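Local coordinates for protein putative polyprenyl synthetase (Streptomyces coelicolor, PDB 3NF2) that probably acts as a magnesium-dependent prenyltransferase of the FPP/GGPP synthase family, lengthening an allylic diphosphate to make polyprenyl diphosphates, at residues A35-G40 against D107-V112; P59-L64 against D330-L335; Q239-L244 against A290-I295. One frame throughout, in Å; residues are numbered along the deposited sequence.

Contact 1 of 3, residues A35-G40 against D107-V112; sequences AAYHFG and DTVWKV
A mixed polar and apolar contact joins Tyr37 and His38, in the last turn of helix 31-38, to the backbone and valines that open helix 109-113. Tyr37 carries it: with CG trans to its own N (chi1 174°), the ring extends across the gap and OH donates to Asp107 O at 2.7 Å. The hydroxyl lies 38° out of the carbonyl plane and meets C=O at 118°, so the bond is short but does not follow a lone pair. Val112 CG1 lies over one face of the Tyr37 ring, while its CG2 comes 3.5 Å from Tyr37 CZ. At the ring edge, in plane, Val109 CG2 lies 3.7 Å from Tyr37 CD2, and the same methyl touches His38 CB. A water, 2.9 Å from Val109 N and 3.3 Å from His38 ND1, accepts from the first helical N-H, while His38 NE2 is tied to Asn88 of helix 77-98. Arg106 adds a cation-pi contact to the Tyr37 ring and a hydrogen bond to Tyr37 O. Thr108, at the N-cap, turns its OG1 to Asp100 O instead of capping. The chemistry therefore implies that phenol and water satisfy backbone groups around this helix start, while the valines pack against the ring.

Contact 2 of 3, residues P59-L64 against D330-L335; sequences PALAVL and DRFTAL
The ring of Phe332 carries the methyl CD2 of Leu64 on one face, offset toward the rim. CD2 lies 3.8 Å from the centroid of the Phe332 ring and 15° off its normal, which identifies a CH-pi contact. Leu61 CD1 approaches the same ring obliquely, 3.7 Å from Phe332 CE2, and the ring of Tyr212 also meets it with the planes about 85° apart. Leu64 CD2 has several neighbours: besides the ring it touches Arg331 CB at 3.7 Å and Leu335 CD1 at 3.7 Å. Leu335, with CG trans to its carbonyl carbon, brings CD1 against both leucines, 3.7 Å from Leu61 CD1 as well. Arg331 contributes its CB, while its extended chain leads the guanidinium away toward weak, long ion pairs with Glu67 and Asp4. With an alanine in place of Phe332, the Leu64 methyl would probably lose the face it rests on, and a gap would open beneath it and beside Leu61 CD1. The segment axes run nearly antiparallel, at 163° with a closest approach of 10.8 Å, a spacing that the leucine and phenylalanine side chains bridge. Around this pair, helix 5-25 covers Leu64 and Leu335 through Leu8 and Leu9, helix 173-198 packs on Leu61, and Leu319 of helix 300-319 meets Phe332.

Contact 3 of 3, residues Q239-L244 against A290-I295; sequences QTWSDL and ARAALI. With SO4 (sulfate ion), chain G.
Trp241 and Ala292 form the tight part of this contact, where the six-membered part of the indole rests obliquely against a methyl: Ala292 CB lies 3.6 Å from Trp241 CZ3, with the neighbouring CE3 equally near. The indole NE1 is bound to Glu285 of the same helix 285-297, which fixes the ring from a second point. Beside it, Leu244 packs less closely, its CD1 4.0 Å from Ala292 CB and its CD2 4.1 Å from Ile295 CD1. Ile229, from helix 203-230, touches Trp241, Leu244 and Ala292 and extends this apolar patch. Only 170 Å² is buried between the segments, which makes the contact small although its centre is shielded. On the loose side, Arg291 lends Leu244 little more than its CB, and its guanidinium turns off to Asp274 in a salt bridge and to Glu287 O. At the far end, exposed Gln239 grips a sulfate with backbone and side chain together: N donates to O4 at 2.9 Å, and NE2 to O2 at 2.9 Å with an N-H...O angle of 155°, while weaker bonds from both nitrogens reach O3. CG lies beside the backbone N (chi1 -52°), which brings the amide round to the same anion. A type II turn from Gln239 to Ser242, with Trp241 at positive phi, separates sulfate from tryptophan. This segment follows the second aspartate-rich region of the prenyl synthase fold, consistent with a diphosphate-binding region that the sulfate, probably from the crystallisation liquor, may mimic.

In the fold
The three contacts tie different helices of one largely helical fold. Contacts 2 and 3 are buried; contact 2 is held across its helices by apolar packing alone, and it closes a loop of 265 residues within which contact 3 is nested. Contact 1 is only partly buried and depends on a phenol-to-carbonyl bond and a water as well as on valines. Contact 3, about 21 Å from the chain centre, pairs a small shielded patch with a sulfate on its polar side. No two contacts touch; nearest atoms of contacts 1 and 2 are about 10 Å apart. Helices 5-25 and 77-98 flank both of these, whereas helix 203-230 borders contacts 2 and 3.

Contact 1 of 3, residues A35-G40 against D107-V112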
# COMPACT_ATOMS: atom_id res chain seq x y z
N ALA A 35 -4.07 13.87 4.37
CA ALA A 35 -5.09 12.95 4.86
C ALA A 35 -6.29 13.71 5.41
O ALA A 35 -7.42 13.32 5.14
CB ALA A 35 -4.54 12.01 5.92
N ALA A 36 -6.04 14.76 6.19
CA ALA A 36 -7.12 15.60 6.74
C ALA A 36 -7.98 16.18 5.63
O ALA A 36 -9.20 16.26 5.76
CB ALA A 36 -6.56 16.73 7.63
N TYR A 37 -7.34 16.57 4.52
CA TYR A 37 -8.08 17.02 3.36
C TYR A 37 -8.93 15.88 2.82
O TYR A 37 -10.12 16.08 2.57
CB TYR A 37 -7.19 17.58 2.25
CG TYR A 37 -8.01 17.90 1.03
CD1 TYR A 37 -8.78 19.06 0.98
CD2 TYR A 37 -8.06 17.02 -0.06
CE1 TYR A 37 -9.57 19.35 -0.13
CE2 TYR A 37 -8.85 17.29 -1.17
CZ TYR A 37 -9.61 18.47 -1.19
OH TYR A 37 -10.39 18.77 -2.28
N HIS A 38 -8.33 14.70 2.66
CA HIS A 38 -9.08 13.54 2.19
C HIS A 38 -10.32 13.27 3.04
O HIS A 38 -11.39 12.96 2.52
CB HIS A 38 -8.22 12.27 2.18
CG HIS A 38 -9.02 11.03 1.92
ND1 HIS A 38 -9.64 10.80 0.70
CD2 HIS A 38 -9.37 10.00 2.72
CE1 HIS A 38 -10.30 9.65 0.77
NE2 HIS A 38 -10.15 9.15 1.98
N PHE A 39 -10.16 13.39 4.35
CA PHE A 39 -11.24 13.12 5.26
C PHE A 39 -12.21 14.28 5.43
O PHE A 39 -13.20 14.15 6.13
CB PHE A 39 -10.68 12.68 6.61
CG PHE A 39 -10.25 11.24 6.64
CD1 PHE A 39 -11.20 10.22 6.73
CD2 PHE A 39 -8.90 10.91 6.59
CE1 PHE A 39 -10.80 8.88 6.77
CE2 PHE A 39 -8.49 9.58 6.62
CZ PHE A 39 -9.43 8.56 6.72
N GLY A 40 -11.93 15.42 4.79
CA GLY A 40 -12.84 16.57 4.83
C GLY A 40 -12.73 17.48 6.05
O GLY A 40 -13.55 18.40 6.22
N ASP A 107 -13.11 18.07 -4.75
CA ASP A 107 -11.90 17.63 -5.45
C ASP A 107 -11.17 16.50 -4.71
O ASP A 107 -11.07 16.50 -3.49
CB ASP A 107 -10.95 18.80 -5.67
CG ASP A 107 -11.35 19.68 -6.83
OD1 ASP A 107 -12.25 19.29 -7.61
OD2 ASP A 107 -10.77 20.78 -6.95
N THR A 108 -10.70 15.52 -5.47
CA THR A 108 -9.93 14.43 -4.90
C THR A 108 -8.52 14.90 -4.53
O THR A 108 -8.02 15.91 -5.05
CB THR A 108 -9.84 13.25 -5.86
OG1 THR A 108 -9.35 13.71 -7.12
CG2 THR A 108 -11.21 12.60 -6.04
N VAL A 109 -7.89 14.15 -3.62
CA VAL A 109 -6.54 14.47 -3.16
C VAL A 109 -5.55 14.66 -4.30
O VAL A 109 -4.79 15.62 -4.29
CB VAL A 109 -6.01 13.43 -2.14
CG1 VAL A 109 -4.50 13.45 -2.06
CG2 VAL A 109 -6.60 13.72 -0.77
N TRP A 110 -5.61 13.79 -5.31
CA TRP A 110 -4.64 13.88 -6.40
C TRP A 110 -4.77 15.20 -7.19
O TRP A 110 -3.76 15.77 -7.59
CB TRP A 110 -4.64 12.63 -7.30
CG TRP A 110 -5.84 12.49 -8.18
CD1 TRP A 110 -6.96 11.75 -7.94
CD2 TRP A 110 -6.04 13.09 -9.48
NE1 TRP A 110 -7.84 11.85 -8.98
CE2 TRP A 110 -7.30 12.67 -9.94
CE3 TRP A 110 -5.27 13.95 -10.28
CZ2 TRP A 110 -7.82 13.09 -11.18
CZ3 TRP A 110 -5.78 14.36 -11.51
CH2 TRP A 110 -7.05 13.93 -11.94
N LYS A 111 -6.00 15.67 -7.39
CA LYS A 111 -6.27 16.96 -8.02
C LYS A 111 -5.73 18.16 -7.22
O LYS A 111 -5.20 19.11 -7.80
CB LYS A 111 -7.77 17.13 -8.27
CG LYS A 111 -8.16 17.16 -9.74
CD LYS A 111 -8.31 18.60 -10.24
CE LYS A 111 -8.38 18.64 -11.76
NZ LYS A 111 -9.00 19.91 -12.26
N VAL A 112 -5.88 18.11 -5.91
CA VAL A 112 -5.48 19.21 -5.05
C VAL A 112 -3.99 19.17 -4.74
O VAL A 112 -3.28 20.16 -4.92
CB VAL A 112 -6.32 19.23 -3.75
CG1 VAL A 112 -5.99 20.43 -2.89
CG2 VAL A 112 -7.77 19.26 -4.09
O HOH W 1 -9.72 12.55 -2.06

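Contact 2 of 3, residues P59-L64 against D330-L335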
# COMPACT_ATOMS: atom_id res chain seq x y z
N PRO A 59 -17.97 0.65 10.61
CA PRO A 59 -17.65 0.77 12.03
C PRO A 59 -18.71 0.18 12.97
O PRO A 59 -18.36 -0.56 13.90
CB PRO A 59 -17.52 2.29 12.25
CG PRO A 59 -17.95 2.94 10.99
CD PRO A 59 -17.84 1.95 9.90
N ALA A 60 -19.98 0.48 12.70
CA ALA A 60 -21.10 -0.10 13.46
C ALA A 60 -21.02 -1.62 13.48
O ALA A 60 -21.25 -2.24 14.50
CB ALA A 60 -22.45 0.35 12.89
N LEU A 61 -20.67 -2.20 12.34
CA LEU A 61 -20.57 -3.64 12.18
C LEU A 61 -19.45 -4.21 13.04
O LEU A 61 -19.64 -5.21 13.73
CB LEU A 61 -20.34 -3.95 10.70
CG LEU A 61 -21.09 -5.02 9.92
CD1 LEU A 61 -22.36 -5.50 10.60
CD2 LEU A 61 -21.42 -4.46 8.54
N ALA A 62 -18.29 -3.56 13.02
CA ALA A 62 -17.11 -4.04 13.75
C ALA A 62 -17.27 -4.01 15.27
O ALA A 62 -16.78 -4.91 15.96
CB ALA A 62 -15.87 -3.29 13.33
N VAL A 63 -17.94 -2.98 15.79
CA VAL A 63 -18.20 -2.91 17.23
C VAL A 63 -19.24 -3.95 17.63
O VAL A 63 -19.11 -4.58 18.68
CB VAL A 63 -18.53 -1.47 17.77
CG1 VAL A 63 -17.35 -0.54 17.57
CG2 VAL A 63 -19.78 -0.88 17.13
N LEU A 64 -20.25 -4.15 16.77
CA LEU A 64 -21.21 -5.25 16.91
C LEU A 64 -20.54 -6.62 16.92
O LEU A 64 -20.91 -7.49 17.71
CB LEU A 64 -22.24 -5.21 15.77
CG LEU A 64 -23.69 -4.85 16.06
CD1 LEU A 64 -23.89 -3.35 16.12
CD2 LEU A 64 -24.56 -5.45 14.97
N ASP A 330 -30.10 -9.86 16.65
CA ASP A 330 -31.15 -8.91 16.28
C ASP A 330 -30.58 -7.63 15.69
O ASP A 330 -31.13 -7.06 14.73
CB ASP A 330 -32.02 -8.56 17.50
CG ASP A 330 -33.21 -9.51 17.68
OD1 ASP A 330 -34.25 -9.06 18.22
OD2 ASP A 330 -33.12 -10.70 17.29
N ARG A 331 -29.46 -7.17 16.26
CA ARG A 331 -28.80 -5.96 15.79
C ARG A 331 -28.15 -6.17 14.41
O ARG A 331 -28.24 -5.30 13.54
CB ARG A 331 -27.79 -5.47 16.84
CG ARG A 331 -28.41 -4.62 17.94
CD ARG A 331 -27.46 -4.36 19.09
NE ARG A 331 -27.83 -3.16 19.84
CZ ARG A 331 -27.15 -2.68 20.89
NH1 ARG A 331 -27.57 -1.57 21.49
NH2 ARG A 331 -26.06 -3.29 21.33
N PHE A 332 -27.55 -7.34 14.22
CA PHE A 332 -26.97 -7.72 12.93
C PHE A 332 -28.03 -7.85 11.83
O PHE A 332 -27.81 -7.48 10.68
CB PHE A 332 -26.22 -9.04 13.06
CG PHE A 332 -24.77 -8.90 13.41
CD1 PHE A 332 -24.33 -9.08 14.71
CD2 PHE A 332 -23.83 -8.62 12.42
CE1 PHE A 332 -22.99 -8.96 15.02
CE2 PHE A 332 -22.48 -8.51 12.73
CZ PHE A 332 -22.06 -8.68 14.02
N THR A 333 -29.19 -8.40 12.22
CA THR A 333 -30.35 -8.54 11.34
C THR A 333 -30.91 -7.19 10.88
O THR A 333 -31.29 -7.04 9.72
CB THR A 333 -31.44 -9.41 12.04
OG1 THR A 333 -30.99 -10.78 12.09
CG2 THR A 333 -32.81 -9.33 11.34
N ALA A 334 -30.91 -6.20 11.76
CA ALA A 334 -31.48 -4.89 11.45
C ALA A 334 -30.61 -4.04 10.52
O ALA A 334 -31.13 -3.22 9.76
CB ALA A 334 -31.80 -4.12 12.73
N LEU A 335 -29.29 -4.23 10.61
CA LEU A 335 -28.36 -3.57 9.69
C LEU A 335 -28.57 -4.09 8.27
O LEU A 335 -28.58 -3.31 7.31
CB LEU A 335 -26.91 -3.78 10.12
CG LEU A 335 -26.43 -2.93 11.30
CD1 LEU A 335 -25.15 -3.49 11.86
CD2 LEU A 335 -26.25 -1.46 10.91

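Contact 3 of 3, residues Q239-L244 against A290-I295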
# COMPACT_ATOMS: atom_id res chain seq x y z
N GLN A 239 -26.38 13.43 -9.53
CA GLN A 239 -27.21 13.74 -10.70
C GLN A 239 -28.13 12.57 -11.08
O GLN A 239 -27.93 11.45 -10.61
CB GLN A 239 -26.32 14.07 -11.91
CG GLN A 239 -25.25 15.13 -11.70
CD GLN A 239 -24.37 15.29 -12.94
OE1 GLN A 239 -24.82 15.77 -13.98
NE2 GLN A 239 -23.10 14.88 -12.83
N THR A 240 -29.13 12.84 -11.93
CA THR A 240 -29.97 11.77 -12.48
C THR A 240 -29.11 10.81 -13.31
O THR A 240 -28.20 11.24 -14.03
CB THR A 240 -31.14 12.31 -13.36
OG1 THR A 240 -30.63 13.11 -14.43
CG2 THR A 240 -32.14 13.12 -12.55
N TRP A 241 -29.40 9.51 -13.19
CA TRP A 241 -28.71 8.44 -13.92
C TRP A 241 -27.18 8.53 -13.81
O TRP A 241 -26.47 8.31 -14.80
CB TRP A 241 -29.16 8.38 -15.41
CG TRP A 241 -30.53 8.95 -15.67
CD1 TRP A 241 -30.82 10.20 -16.14
CD2 TRP A 241 -31.79 8.30 -15.45
NE1 TRP A 241 -32.17 10.37 -16.22
CE2 TRP A 241 -32.80 9.23 -15.80
CE3 TRP A 241 -32.17 7.04 -14.98
CZ2 TRP A 241 -34.17 8.93 -15.71
CZ3 TRP A 241 -33.54 6.74 -14.88
CH2 TRP A 241 -34.52 7.68 -15.26
N SER A 242 -26.69 8.85 -12.61
CA SER A 242 -25.28 9.21 -12.39
C SER A 242 -24.30 8.13 -12.86
O SER A 242 -23.32 8.45 -13.53
CB SER A 242 -25.01 9.58 -10.92
OG SER A 242 -24.77 8.42 -10.12
N ASP A 243 -24.57 6.87 -12.53
CA ASP A 243 -23.75 5.76 -13.00
C ASP A 243 -23.73 5.60 -14.52
O ASP A 243 -22.76 5.10 -15.08
CB ASP A 243 -24.18 4.44 -12.37
CG ASP A 243 -23.70 4.27 -10.95
OD1 ASP A 243 -23.11 5.21 -10.38
OD2 ASP A 243 -23.92 3.18 -10.39
N LEU A 244 -24.81 6.01 -15.19
CA LEU A 244 -24.84 5.92 -16.65
C LEU A 244 -24.05 7.05 -17.31
O LEU A 244 -23.51 6.86 -18.40
CB LEU A 244 -26.28 5.89 -17.19
CG LEU A 244 -27.19 4.75 -16.72
CD1 LEU A 244 -28.53 4.80 -17.45
CD2 LEU A 244 -26.56 3.38 -16.87
N ALA A 290 -33.41 7.02 -21.68
CA ALA A 290 -33.63 5.97 -22.69
C ALA A 290 -32.83 4.69 -22.40
O ALA A 290 -33.36 3.58 -22.58
CB ALA A 290 -33.30 6.48 -24.09
N ARG A 291 -31.58 4.84 -21.97
CA ARG A 291 -30.72 3.67 -21.67
C ARG A 291 -31.17 2.92 -20.43
O ARG A 291 -31.08 1.69 -20.37
CB ARG A 291 -29.25 4.09 -21.54
CG ARG A 291 -28.54 4.33 -22.88
CD ARG A 291 -27.69 5.60 -22.85
NE ARG A 291 -27.11 5.92 -24.15
CZ ARG A 291 -27.70 6.64 -25.11
NH1 ARG A 291 -28.93 7.12 -24.94
NH2 ARG A 291 -27.07 6.87 -26.25
N ALA A 292 -31.63 3.67 -19.43
CA ALA A 292 -32.21 3.12 -18.21
C ALA A 292 -33.48 2.34 -18.55
O ALA A 292 -33.63 1.17 -18.18
CB ALA A 292 -32.52 4.24 -17.25
N ALA A 293 -34.36 2.99 -19.31
CA ALA A 293 -35.58 2.37 -19.82
C ALA A 293 -35.30 1.07 -20.59
O ALA A 293 -36.03 0.09 -20.42
CB ALA A 293 -36.35 3.37 -20.67
N LEU A 294 -34.22 1.05 -21.38
CA LEU A 294 -33.82 -0.18 -22.08
C LEU A 294 -33.29 -1.28 -21.16
O LEU A 294 -33.56 -2.45 -21.40
CB LEU A 294 -32.79 0.10 -23.18
CG LEU A 294 -33.23 0.62 -24.56
CD1 LEU A 294 -32.05 1.26 -25.24
CD2 LEU A 294 -33.85 -0.47 -25.45
N ILE A 295 -32.54 -0.90 -20.12
CA ILE A 295 -32.06 -1.86 -19.10
C ILE A 295 -33.25 -2.48 -18.37
O ILE A 295 -33.30 -3.69 -18.14
CB ILE A 295 -31.09 -1.19 -18.08
CG1 ILE A 295 -29.77 -0.82 -18.74
CG2 ILE A 295 -30.79 -2.12 -16.88
CD1 ILE A 295 -29.04 0.29 -17.98
S SO4 G . -22.61 13.52 -9.46
O1 SO4 G . -21.75 12.84 -8.50
O2 SO4 G . -21.88 14.58 -10.18
O3 SO4 G . -23.15 12.52 -10.39
O4 SO4 G . -23.70 14.21 -8.76